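Local coordinates for protein DNA polymerase III subunit beta (Deinococcus radiodurans, PDB 4TRT) that probably tethers DNA polymerases and other proteins to DNA as a ring-shaped homodimeric sliding clamp, conferring processivity, at residues L248-P253 / A331-S336. Sequence-based numbering, arbitrary orientation.
Sequences LQVTLP and AELLFS
Strands 248-253 and 330-335 are antiparallel neighbours in the C-terminal domain's part of a beta-clamp sheet that continues into the central domain, with Leu248, Val250 and Leu252 in register with Phe335, Leu333 and Ala331. Each pair exchanges two backbone hydrogen bonds; Phe335 N gives to Leu248 O at 2.9 Å and Leu333 N to Val250 O at 2.8 Å, whereas the return bond from Leu248 N to Phe335 O is weak. Their side chains form an apolar face. Leu248 lies alongside Phe335, Leu248 CD2 4.0 Å from Phe335 CD2, while CG2 of Val250 comes to the edge of the Phe335 ring at CE2, 4.2 Å away. With chi1 at 72°, Leu252 holds its CG between backbone N and carbonyl carbon, and Leu252 CD2 reaches over to Leu333 CD1 (4.1 Å), the two side chains meeting at about a right angle. The other face is more polar: the extended Gln249 lays its CG against Leu334 CD2 at 3.6 Å, and Thr251 OG1 lies 3.7 Å from Glu332 CG. The carboxylate of Glu332 is held by a salt bridge to Arg345 and by the backbone N of Gly348. Strand 342-346 flanks 330-335, and 303-306 flanks 248-253. Across the apolar face, Met311, Leu313 and Phe315 of strand 310-316 pack on Phe335 and Val280 of strand 275-281 on Leu248 and Val250; Pro253 occupies the N-cap position, right before helix 254-265.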
loop_
_atom_site.group_PDB
_atom_site.type_symbol
_atom_site.label_atom_id
_atom_site.label_comp_id
_atom_site.label_asym_id
_atom_site.label_seq_id
_atom_site.Cartn_x
_atom_site.Cartn_y
_atom_site.Cartn_z
ATOM N N LEU A 248 -6.030 37.358 18.688
ATOM C CA LEU A 248 -7.222 36.641 18.281
ATOM C C LEU A 248 -7.054 35.151 18.588
ATOM O O LEU A 248 -6.014 34.567 18.291
ATOM C CB LEU A 248 -7.476 36.857 16.783
ATOM C CG LEU A 248 -8.636 36.133 16.085
ATOM C CD1 LEU A 248 -9.999 36.560 16.632
ATOM C CD2 LEU A 248 -8.550 36.392 14.582
ATOM N N GLN A 249 -8.101 34.562 19.170
ATOM C CA GLN A 249 -8.128 33.163 19.570
ATOM C C GLN A 249 -9.342 32.550 18.918
ATOM O O GLN A 249 -10.425 33.117 18.984
ATOM C CB GLN A 249 -8.252 33.050 21.093
ATOM C CG GLN A 249 -8.352 31.628 21.623
ATOM C CD GLN A 249 -8.606 31.621 23.119
ATOM O OE1 GLN A 249 -7.829 32.200 23.880
ATOM N NE2 GLN A 249 -9.724 31.000 23.551
ATOM N N VAL A 250 -9.158 31.415 18.260
ATOM C CA VAL A 250 -10.244 30.715 17.609
ATOM C C VAL A 250 -10.212 29.283 18.120
ATOM O O VAL A 250 -9.148 28.682 18.203
ATOM C CB VAL A 250 -10.087 30.745 16.067
ATOM C CG1 VAL A 250 -11.095 29.814 15.395
ATOM C CG2 VAL A 250 -10.276 32.170 15.549
ATOM N N THR A 251 -11.376 28.752 18.490
ATOM C CA THR A 251 -11.473 27.399 18.967
ATOM C C THR A 251 -12.494 26.669 18.085
ATOM O O THR A 251 -13.575 27.205 17.817
ATOM C CB THR A 251 -11.930 27.422 20.452
ATOM O OG1 THR A 251 -10.926 28.087 21.246
ATOM C CG2 THR A 251 -12.141 26.052 20.945
ATOM N N LEU A 252 -12.163 25.451 17.657
ATOM C CA LEU A 252 -13.043 24.686 16.787
ATOM C C LEU A 252 -12.646 23.215 16.785
ATOM O O LEU A 252 -11.549 22.877 17.224
ATOM C CB LEU A 252 -13.013 25.261 15.358
ATOM C CG LEU A 252 -11.752 25.025 14.535
ATOM C CD1 LEU A 252 -11.964 25.617 13.153
ATOM C CD2 LEU A 252 -10.477 25.600 15.153
ATOM N N PRO A 253 -13.523 22.346 16.271
ATOM C CA PRO A 253 -13.215 20.918 16.221
ATOM C C PRO A 253 -12.014 20.626 15.335
ATOM O O PRO A 253 -11.952 21.111 14.203
ATOM C CB PRO A 253 -14.480 20.311 15.620
ATOM C CG PRO A 253 -15.560 21.310 15.879
ATOM C CD PRO A 253 -14.879 22.626 15.757
ATOM N N ALA A 331 -9.211 22.206 18.520
ATOM C CA ALA A 331 -8.004 22.975 18.305
ATOM C C ALA A 331 -8.211 24.406 18.786
ATOM O O ALA A 331 -9.309 24.942 18.687
ATOM C CB ALA A 331 -7.628 22.957 16.827
ATOM N N GLU A 332 -7.131 25.001 19.291
ATOM C CA GLU A 332 -7.066 26.396 19.666
ATOM C C GLU A 332 -6.031 27.040 18.760
ATOM O O GLU A 332 -4.891 26.589 18.693
ATOM C CB GLU A 332 -6.604 26.496 21.121
ATOM C CG GLU A 332 -7.344 27.483 21.981
ATOM C CD GLU A 332 -6.981 27.308 23.458
ATOM O OE1 GLU A 332 -5.817 27.551 23.802
ATOM O OE2 GLU A 332 -7.846 26.909 24.272
ATOM N N LEU A 333 -6.434 28.066 18.024
ATOM C CA LEU A 333 -5.518 28.789 17.125
ATOM C C LEU A 333 -5.330 30.180 17.705
ATOM O O LEU A 333 -6.308 30.910 17.891
ATOM C CB LEU A 333 -6.113 28.899 15.704
ATOM C CG LEU A 333 -6.827 27.666 15.138
ATOM C CD1 LEU A 333 -7.398 27.979 13.769
ATOM C CD2 LEU A 333 -5.885 26.458 15.115
ATOM N N LEU A 334 -4.083 30.544 17.980
ATOM C CA LEU A 334 -3.758 31.816 18.576
ATOM C C LEU A 334 -2.938 32.632 17.578
ATOM O O LEU A 334 -1.834 32.235 17.195
ATOM C CB LEU A 334 -2.942 31.597 19.835
ATOM C CG LEU A 334 -3.495 30.652 20.903
ATOM C CD1 LEU A 334 -2.433 30.489 21.992
ATOM C CD2 LEU A 334 -4.787 31.170 21.487
ATOM N N PHE A 335 -3.482 33.783 17.180
ATOM C CA PHE A 335 -2.896 34.616 16.144
ATOM C C PHE A 335 -2.334 35.893 16.739
ATOM O O PHE A 335 -2.986 36.532 17.582
ATOM C CB PHE A 335 -3.954 34.972 15.104
ATOM C CG PHE A 335 -4.537 33.792 14.417
ATOM C CD1 PHE A 335 -3.767 33.026 13.554
ATOM C CD2 PHE A 335 -5.864 33.433 14.637
ATOM C CE1 PHE A 335 -4.312 31.941 12.895
ATOM C CE2 PHE A 335 -6.407 32.333 13.999
ATOM C CZ PHE A 335 -5.628 31.593 13.119
ATOM N N SER A 336 -1.117 36.247 16.334
ATOM C CA SER A 336 -0.488 37.462 16.816
ATOM C C SER A 336 -0.679 38.623 15.834
ATOM O O SER A 336 -0.337 39.745 16.160
ATOM C CB SER A 336 0.994 37.232 17.112
ATOM O OG SER A 336 1.732 36.918 15.941
#